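Local coordinates for extracellular solute-binding protein, family 7 (PDB 4PET), which binds pyruvate together with a calcium ion in a cleft and probably delivers small organic acids of this kind to a TRAP transporter, at residues M173-P176 with V182-K185; P42-A47 with E211-S216. All blocks are in the same frame, centred on the assembly; numbering follows the deposited sequence.

Contact 1: M173-P176 with V182-K185. With PYR (pyruvic acid), chain D.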
HETATM    1  N   MSE A 173     -29.797   1.899   9.671  1.00 21.00           N
HETATM    2  CA  MSE A 173     -28.353   1.851   9.811  1.00 21.65           C
HETATM    3  C   MSE A 173     -27.651   2.903   8.966  1.00 22.19           C
HETATM    4  O   MSE A 173     -27.930   3.036   7.778  1.00 22.51           O
HETATM    5  CB  MSE A 173     -27.830   0.456   9.412  1.00 21.83           C
HETATM    6  CG  MSE A 173     -26.336   0.332   9.462  1.00 25.02           C
HETATM    7 SE   MSE A 173     -25.657  -1.461   9.063  0.85 21.76          SE
HETATM    8  CE  MSE A 173     -23.821  -1.093   9.553  1.00 29.36           C
ATOM      9  N   ARG A 174     -26.729   3.648   9.572  1.00 18.67           N
ATOM     10  CA  ARG A 174     -25.848   4.488   8.779  1.00 20.12           C
ATOM     11  C   ARG A 174     -24.771   3.648   8.101  1.00 26.30           C
ATOM     12  O   ARG A 174     -23.902   3.056   8.766  1.00 24.21           O
ATOM     13  CB  ARG A 174     -25.216   5.592   9.619  1.00 19.53           C
ATOM     14  CG  ARG A 174     -24.468   6.590   8.821  1.00 19.29           C
ATOM     15  CD  ARG A 174     -22.997   6.214   8.659  1.00 20.79           C
ATOM     16  NE  ARG A 174     -22.360   7.106   7.711  1.00 24.23           N
ATOM     17  CZ  ARG A 174     -21.184   6.912   7.131  1.00 19.68           C
ATOM     18  NH1 ARG A 174     -20.458   5.849   7.404  1.00 19.98           N
ATOM     19  NH2 ARG A 174     -20.739   7.795   6.256  1.00 22.58           N
ATOM     20  N   ILE A 175     -24.857   3.583   6.773  1.00 16.44           N
ATOM     21  CA  ILE A 175     -23.916   2.839   5.949  1.00 20.08           C
ATOM     22  C   ILE A 175     -24.025   3.384   4.512  1.00 21.23           C
ATOM     23  O   ILE A 175     -25.109   3.406   3.949  1.00 20.11           O
ATOM     24  CB  ILE A 175     -24.206   1.329   6.001  1.00 23.13           C
ATOM     25  CG1 ILE A 175     -23.143   0.523   5.233  1.00 22.99           C
ATOM     26  CG2 ILE A 175     -25.676   1.021   5.555  1.00 22.70           C
ATOM     27  CD1 ILE A 175     -23.273  -0.972   5.436  1.00 18.15           C
ATOM     28  N   PRO A 176     -22.903   3.853   3.943  1.00 19.84           N
ATOM     29  CA  PRO A 176     -22.912   4.443   2.597  1.00 19.28           C
ATOM     30  C   PRO A 176     -22.697   3.443   1.459  1.00 19.93           C
ATOM     31  O   PRO A 176     -22.548   2.210   1.659  1.00 18.99           O
ATOM     32  CB  PRO A 176     -21.746   5.417   2.657  1.00 21.39           C
ATOM     33  CG  PRO A 176     -20.725   4.691   3.575  1.00 22.79           C
ATOM     34  CD  PRO A 176     -21.543   3.865   4.533  1.00 27.11           C
ATOM     35  N   VAL A 182     -27.283  -2.837  -0.941  1.00 19.94           N
ATOM     36  CA  VAL A 182     -27.389  -4.256  -0.661  1.00 24.04           C
ATOM     37  C   VAL A 182     -28.284  -4.528   0.563  1.00 22.40           C
ATOM     38  O   VAL A 182     -29.222  -5.337   0.489  1.00 23.86           O
ATOM     39  CB  VAL A 182     -25.990  -4.885  -0.484  1.00 19.66           C
ATOM     40  CG1 VAL A 182     -26.125  -6.356  -0.102  1.00 24.02           C
ATOM     41  CG2 VAL A 182     -25.189  -4.770  -1.783  1.00 22.93           C
ATOM     42  N   LEU A 183     -28.018  -3.857   1.683  1.00 24.80           N
ATOM     43  CA  LEU A 183     -28.820  -4.086   2.886  1.00 27.12           C
ATOM     44  C   LEU A 183     -30.276  -3.649   2.680  1.00 23.30           C
ATOM     45  O   LEU A 183     -31.185  -4.266   3.227  1.00 26.95           O
ATOM     46  CB  LEU A 183     -28.196  -3.414   4.109  1.00 23.31           C
ATOM     47  CG  LEU A 183     -26.810  -3.966   4.514  1.00 27.09           C
ATOM     48  CD1 LEU A 183     -26.310  -3.345   5.815  1.00 26.08           C
ATOM     49  CD2 LEU A 183     -26.835  -5.499   4.648  1.00 26.16           C
ATOM     50  N   ALA A 184     -30.495  -2.598   1.888  1.00 25.34           N
ATOM     51  CA  ALA A 184     -31.863  -2.168   1.553  1.00 25.73           C
ATOM     52  C   ALA A 184     -32.608  -3.288   0.822  1.00 29.34           C
ATOM     53  O   ALA A 184     -33.808  -3.513   1.039  1.00 25.36           O
ATOM     54  CB  ALA A 184     -31.840  -0.924   0.702  1.00 23.16           C
ATOM     55  N   LYS A 185     -31.888  -4.025  -0.020  1.00 26.99           N
ATOM     56  CA  LYS A 185     -32.524  -5.099  -0.781  1.00 27.39           C
ATOM     57  C   LYS A 185     -33.003  -6.164   0.186  1.00 27.70           C
ATOM     58  O   LYS A 185     -33.986  -6.864  -0.076  1.00 31.85           O
ATOM     59  CB  LYS A 185     -31.551  -5.697  -1.823  1.00 28.81           C
ATOM     60  CG  LYS A 185     -32.146  -6.843  -2.652  1.00 36.33           C
ATOM     61  CD  LYS A 185     -31.079  -7.473  -3.574  1.00 43.31           C
ATOM     62  CE  LYS A 185     -31.327  -7.205  -5.032  1.00 43.07           C
ATOM     63  NZ  LYS A 185     -32.607  -7.815  -5.470  1.00 49.89           N
TER
HETATM   64  C   PYR D 402     -17.557   6.323   5.385  1.00 21.41           C
HETATM   65  O   PYR D 402     -18.339   5.373   5.821  1.00 18.99           O
HETATM   66  OXT PYR D 402     -18.123   7.467   5.126  1.00 15.36           O
HETATM   67  CA  PYR D 402     -16.161   6.135   5.292  1.00 32.70           C
HETATM   68  O3  PYR D 402     -15.633   4.939   5.358  1.00 24.97           O
HETATM   69  CB  PYR D 402     -15.227   7.300   5.175  1.00 31.98           C

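Contact 2: P42-A47 with E211-S216. With CA (calcium ion), chain E; PYR (pyruvic acid), chain D.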
ATOM      1  N   PRO A  42      -8.799  13.409  12.850  1.00 22.78           N
ATOM      2  CA  PRO A  42      -7.521  12.714  12.597  1.00 22.04           C
ATOM      3  C   PRO A  42      -7.549  11.845  11.358  1.00 20.45           C
ATOM      4  O   PRO A  42      -8.626  11.375  10.963  1.00 19.85           O
ATOM      5  CB  PRO A  42      -7.287  11.872  13.869  1.00 32.45           C
ATOM      6  CG  PRO A  42      -8.577  11.920  14.665  1.00 30.71           C
ATOM      7  CD  PRO A  42      -9.408  13.073  14.152  1.00 25.24           C
ATOM      8  N   ILE A  43      -6.367  11.665  10.752  1.00 16.89           N
ATOM      9  CA  ILE A  43      -6.140  10.781   9.606  1.00 19.23           C
ATOM     10  C   ILE A  43      -6.730  11.403   8.360  1.00 25.09           C
ATOM     11  O   ILE A  43      -5.982  11.744   7.426  1.00 19.06           O
ATOM     12  CB  ILE A  43      -6.676   9.350   9.813  1.00 17.45           C
ATOM     13  CG1 ILE A  43      -6.133   8.771  11.137  1.00 22.87           C
ATOM     14  CG2 ILE A  43      -6.273   8.440   8.635  1.00 16.75           C
ATOM     15  CD1 ILE A  43      -6.575   7.350  11.378  1.00 17.54           C
ATOM     16  N   PHE A  44      -8.045  11.602   8.342  1.00 17.74           N
ATOM     17  CA  PHE A  44      -8.658  12.190   7.123  1.00 21.60           C
ATOM     18  C   PHE A  44      -8.263  13.663   6.991  1.00 18.15           C
ATOM     19  O   PHE A  44      -7.853  14.131   5.933  1.00 17.19           O
ATOM     20  CB  PHE A  44     -10.179  12.095   7.136  1.00 20.73           C
ATOM     21  CG  PHE A  44     -10.723  10.704   7.049  1.00 18.56           C
ATOM     22  CD1 PHE A  44      -9.927   9.608   7.164  1.00 17.75           C
ATOM     23  CD2 PHE A  44     -12.066  10.504   6.870  1.00 24.53           C
ATOM     24  CE1 PHE A  44     -10.446   8.334   7.094  1.00 20.35           C
ATOM     25  CE2 PHE A  44     -12.591   9.228   6.786  1.00 21.77           C
ATOM     26  CZ  PHE A  44     -11.784   8.142   6.897  1.00 18.71           C
ATOM     27  N   GLY A  45      -8.405  14.398   8.084  1.00 19.80           N
ATOM     28  CA  GLY A  45      -7.976  15.781   8.142  1.00 19.65           C
ATOM     29  C   GLY A  45      -6.458  15.909   8.071  1.00 24.08           C
ATOM     30  O   GLY A  45      -5.958  16.962   7.690  1.00 19.14           O
ATOM     31  N   ASP A  46      -5.715  14.858   8.425  1.00 24.42           N
ATOM     32  CA  ASP A  46      -4.241  14.900   8.281  1.00 23.24           C
ATOM     33  C   ASP A  46      -3.833  14.833   6.796  1.00 18.75           C
ATOM     34  O   ASP A  46      -2.906  15.523   6.361  1.00 23.09           O
ATOM     35  CB  ASP A  46      -3.552  13.780   9.098  1.00 15.45           C
ATOM     36  CG  ASP A  46      -3.662  13.978  10.604  1.00 18.02           C
ATOM     37  OD1 ASP A  46      -3.585  15.123  11.076  1.00 26.38           O
ATOM     38  OD2 ASP A  46      -3.912  12.992  11.314  1.00 26.63           O
ATOM     39  N   ALA A  47      -4.557  14.048   6.000  1.00 15.47           N
ATOM     40  CA  ALA A  47      -4.237  13.922   4.564  1.00 15.28           C
ATOM     41  C   ALA A  47      -4.355  15.240   3.802  1.00 18.89           C
ATOM     42  O   ALA A  47      -3.544  15.526   2.934  1.00 20.65           O
ATOM     43  CB  ALA A  47      -5.114  12.863   3.904  1.00 18.78           C
ATOM     44  N   GLU A 211     -21.900   2.046  10.705  1.00 25.67           N
ATOM     45  CA  GLU A 211     -20.498   1.740  10.523  1.00 25.01           C
ATOM     46  C   GLU A 211     -19.810   3.049  10.200  1.00 20.56           C
ATOM     47  O   GLU A 211     -20.433   4.001   9.687  1.00 22.03           O
ATOM     48  CB  GLU A 211     -20.304   0.639   9.473  1.00 25.22           C
ATOM     49  CG  GLU A 211     -20.620   0.996   8.043  1.00 25.94           C
ATOM     50  CD  GLU A 211     -19.479   1.788   7.407  1.00 22.65           C
ATOM     51  OE1 GLU A 211     -19.730   2.884   6.884  1.00 18.93           O
ATOM     52  OE2 GLU A 211     -18.316   1.327   7.461  1.00 20.09           O
ATOM     53  N   TRP A 212     -18.538   3.138  10.552  1.00 17.64           N
ATOM     54  CA  TRP A 212     -17.756   4.298  10.169  1.00 21.51           C
ATOM     55  C   TRP A 212     -16.483   3.819   9.460  1.00 28.23           C
ATOM     56  O   TRP A 212     -16.505   3.708   8.234  1.00 20.40           O
ATOM     57  CB  TRP A 212     -17.507   5.241  11.348  1.00 17.90           C
ATOM     58  CG  TRP A 212     -16.595   6.349  11.021  1.00 19.42           C
ATOM     59  CD1 TRP A 212     -15.370   6.592  11.576  1.00 20.52           C
ATOM     60  CD2 TRP A 212     -16.789   7.348  10.027  1.00 18.10           C
ATOM     61  NE1 TRP A 212     -14.791   7.679  10.987  1.00 21.37           N
ATOM     62  CE2 TRP A 212     -15.641   8.167  10.025  1.00 18.62           C
ATOM     63  CE3 TRP A 212     -17.829   7.640   9.131  1.00 25.64           C
ATOM     64  CZ2 TRP A 212     -15.508   9.267   9.190  1.00 19.22           C
ATOM     65  CZ3 TRP A 212     -17.691   8.722   8.293  1.00 20.82           C
ATOM     66  CH2 TRP A 212     -16.535   9.524   8.317  1.00 24.37           C
ATOM     67  N   VAL A 213     -15.423   3.488  10.205  1.00 17.21           N
ATOM     68  CA  VAL A 213     -14.193   2.990   9.588  1.00 17.01           C
ATOM     69  C   VAL A 213     -13.638   1.731  10.241  1.00 22.92           C
ATOM     70  O   VAL A 213     -13.496   0.677   9.607  1.00 19.59           O
ATOM     71  CB  VAL A 213     -13.101   4.080   9.570  1.00 22.94           C
ATOM     72  CG1 VAL A 213     -11.774   3.483   9.077  1.00 19.84           C
ATOM     73  CG2 VAL A 213     -13.548   5.259   8.673  1.00 21.98           C
ATOM     74  N   GLY A 214     -13.327   1.844  11.522  1.00 19.51           N
ATOM     75  CA  GLY A 214     -12.599   0.800  12.209  1.00 18.79           C
ATOM     76  C   GLY A 214     -11.874   1.374  13.405  1.00 24.40           C
ATOM     77  O   GLY A 214     -12.121   2.511  13.819  1.00 18.92           O
ATOM     78  N   PRO A 215     -10.960   0.583  13.970  1.00 22.92           N
ATOM     79  CA  PRO A 215     -10.252   0.972  15.192  1.00 22.89           C
ATOM     80  C   PRO A 215      -9.447   2.247  15.028  1.00 21.22           C
ATOM     81  O   PRO A 215      -9.168   2.937  16.017  1.00 22.91           O
ATOM     82  CB  PRO A 215      -9.315  -0.213  15.447  1.00 20.92           C
ATOM     83  CG  PRO A 215      -9.891  -1.336  14.754  1.00 26.58           C
ATOM     84  CD  PRO A 215     -10.666  -0.798  13.567  1.00 23.61           C
ATOM     85  N   SER A 216      -9.049   2.579  13.804  1.00 19.18           N
ATOM     86  CA  SER A 216      -8.237   3.781  13.623  1.00 21.07           C
ATOM     87  C   SER A 216      -8.959   5.033  14.106  1.00 22.05           C
ATOM     88  O   SER A 216      -8.319   5.992  14.548  1.00 25.31           O
ATOM     89  CB  SER A 216      -7.806   3.964  12.161  1.00 24.51           C
ATOM     90  OG  SER A 216      -8.919   3.929  11.276  1.00 24.92           O
TER
HETATM   91 CA    CA E 403     -17.412   3.135   6.125  1.00 20.50          CA
HETATM   92  C   PYR D 402     -17.557   6.323   5.385  1.00 21.41           C
HETATM   93  O   PYR D 402     -18.339   5.373   5.821  1.00 18.99           O
HETATM   94  OXT PYR D 402     -18.123   7.467   5.126  1.00 15.36           O
HETATM   95  CA  PYR D 402     -16.161   6.135   5.292  1.00 32.70           C
HETATM   96  O3  PYR D 402     -15.633   4.939   5.358  1.00 24.97           O
HETATM   97  CB  PYR D 402     -15.227   7.300   5.175  1.00 31.98           C

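Contact 1: M173-P176 with V182-K185
The flat guanidinium of Arg174 has the ring carbon CD of Pro176 over one face, 3.6 Å above its plane and offset toward the rim, while the carboxylate of pyruvate meets it at the edge, in plane. Two nearly straight hydrogen bonds join these flat groups. Arg174 NH1 donates to pyruvate O over 2.7 Å (N-H...O 164°). Arg174 NH2 donates to pyruvate OXT over 2.9 Å, almost in line. This paired grip is what a forked, planar cation offers a carboxylate; with calcium, Tyr97 and Gln153 it holds the acid in place. The segments belong to the beta-alpha-beta unit of strand 172-174, helix 177-185 and strand 189-191, with the site at the end of its first strand. Arg174 reaches the ligand with CG anti to its backbone N (chi1 -172°) and a bend at chi2. Its NE is held by Ile193 O, and NH1 also bonds to Glu211 O, so two backbone carbonyls help hold the plane of the group. A leucine here has no N-H donors and no charge, and the carboxylate would probably be left without its guanidinium mate, held mainly by calcium. Pro176, a rigid ring without a backbone N-H, also packs on the ligand, its CG lying 3.3 Å from pyruvate O.

Toward the helix the contacts are apolar. Met173 of the strand, present as selenomethionine, and Ile175 just after it point that way, and Leu183 receives both. The long, flexible Met173 chain is extended and puts SE 3.8 Å from Leu183 CD1. Ile175 crosses Leu183 at about a right angle, and its CD1 meets the same methyl, Leu183 CD1, at 3.9 Å.

Contact 2: P42-A47 with E211-S216
Ile43, at the N-cap of helix 44-58, faces Ser216 in the loop 211-216 with CA atoms 8.3 Å apart, and its positive phi of 74° forms a classic gamma turn in which Phe44 N bonds to Pro42 O. Ile43 N donates to Asp46 OD2 at 2.8 Å, half of a capping box; an isoleucine has no polar group to return the other half. Ile43 CD1 instead packs 3.7 Å from CB of Ser216, a residue small enough for this approach.

Phe44 CG lies anti to its carbonyl carbon (chi1 -67°), which sends the ring toward the loop, where CZ touches Val213 CG2 at 3.8 Å. Its CE2 lies 3.8 Å from Trp212 CZ2, the two rings being oblique with planes at 42°. This is the cleft of a two-lobed solute-binding protein of the TRAP family: the helix comes from one lobe, and the loop follows a strand of the other. The pyruvate methyl CB sits at the edge of the Phe44 ring, 3.6 Å from CE2, and over one face of Trp212, an apolar niche matched to a methyl. The polar end meets calcium, which pyruvate chelates through O and O3. Glu211 adds both carboxylate oxygens, OE2 at 2.4 Å from the ion, and Trp212 its carbonyl O; Gln153 OE1 and Glu236 OE2 bring the coordination to seven oxygens.

Both contacts are buried and both reach the same pyruvate, but their roles in the fold differ. Contact 1 is local, tying a strand to the helix that follows it within one lobe, and the two segments meet through apolar side chains. Contact 2 joins segments 164 residues apart across the cleft, with aromatic rings beside a metal site. The two meet where Arg174 NH1 forms a salt bridge with Glu211 OE1 at 3.1 Å, and where Ile175 CG1 packs on Glu211 CG. Glu211 therefore lies between cation and calcium, which would be expected to favour its ionised form. Contact 2 alone approaches the second subunit, through Pro215 on Trp342 of that chain.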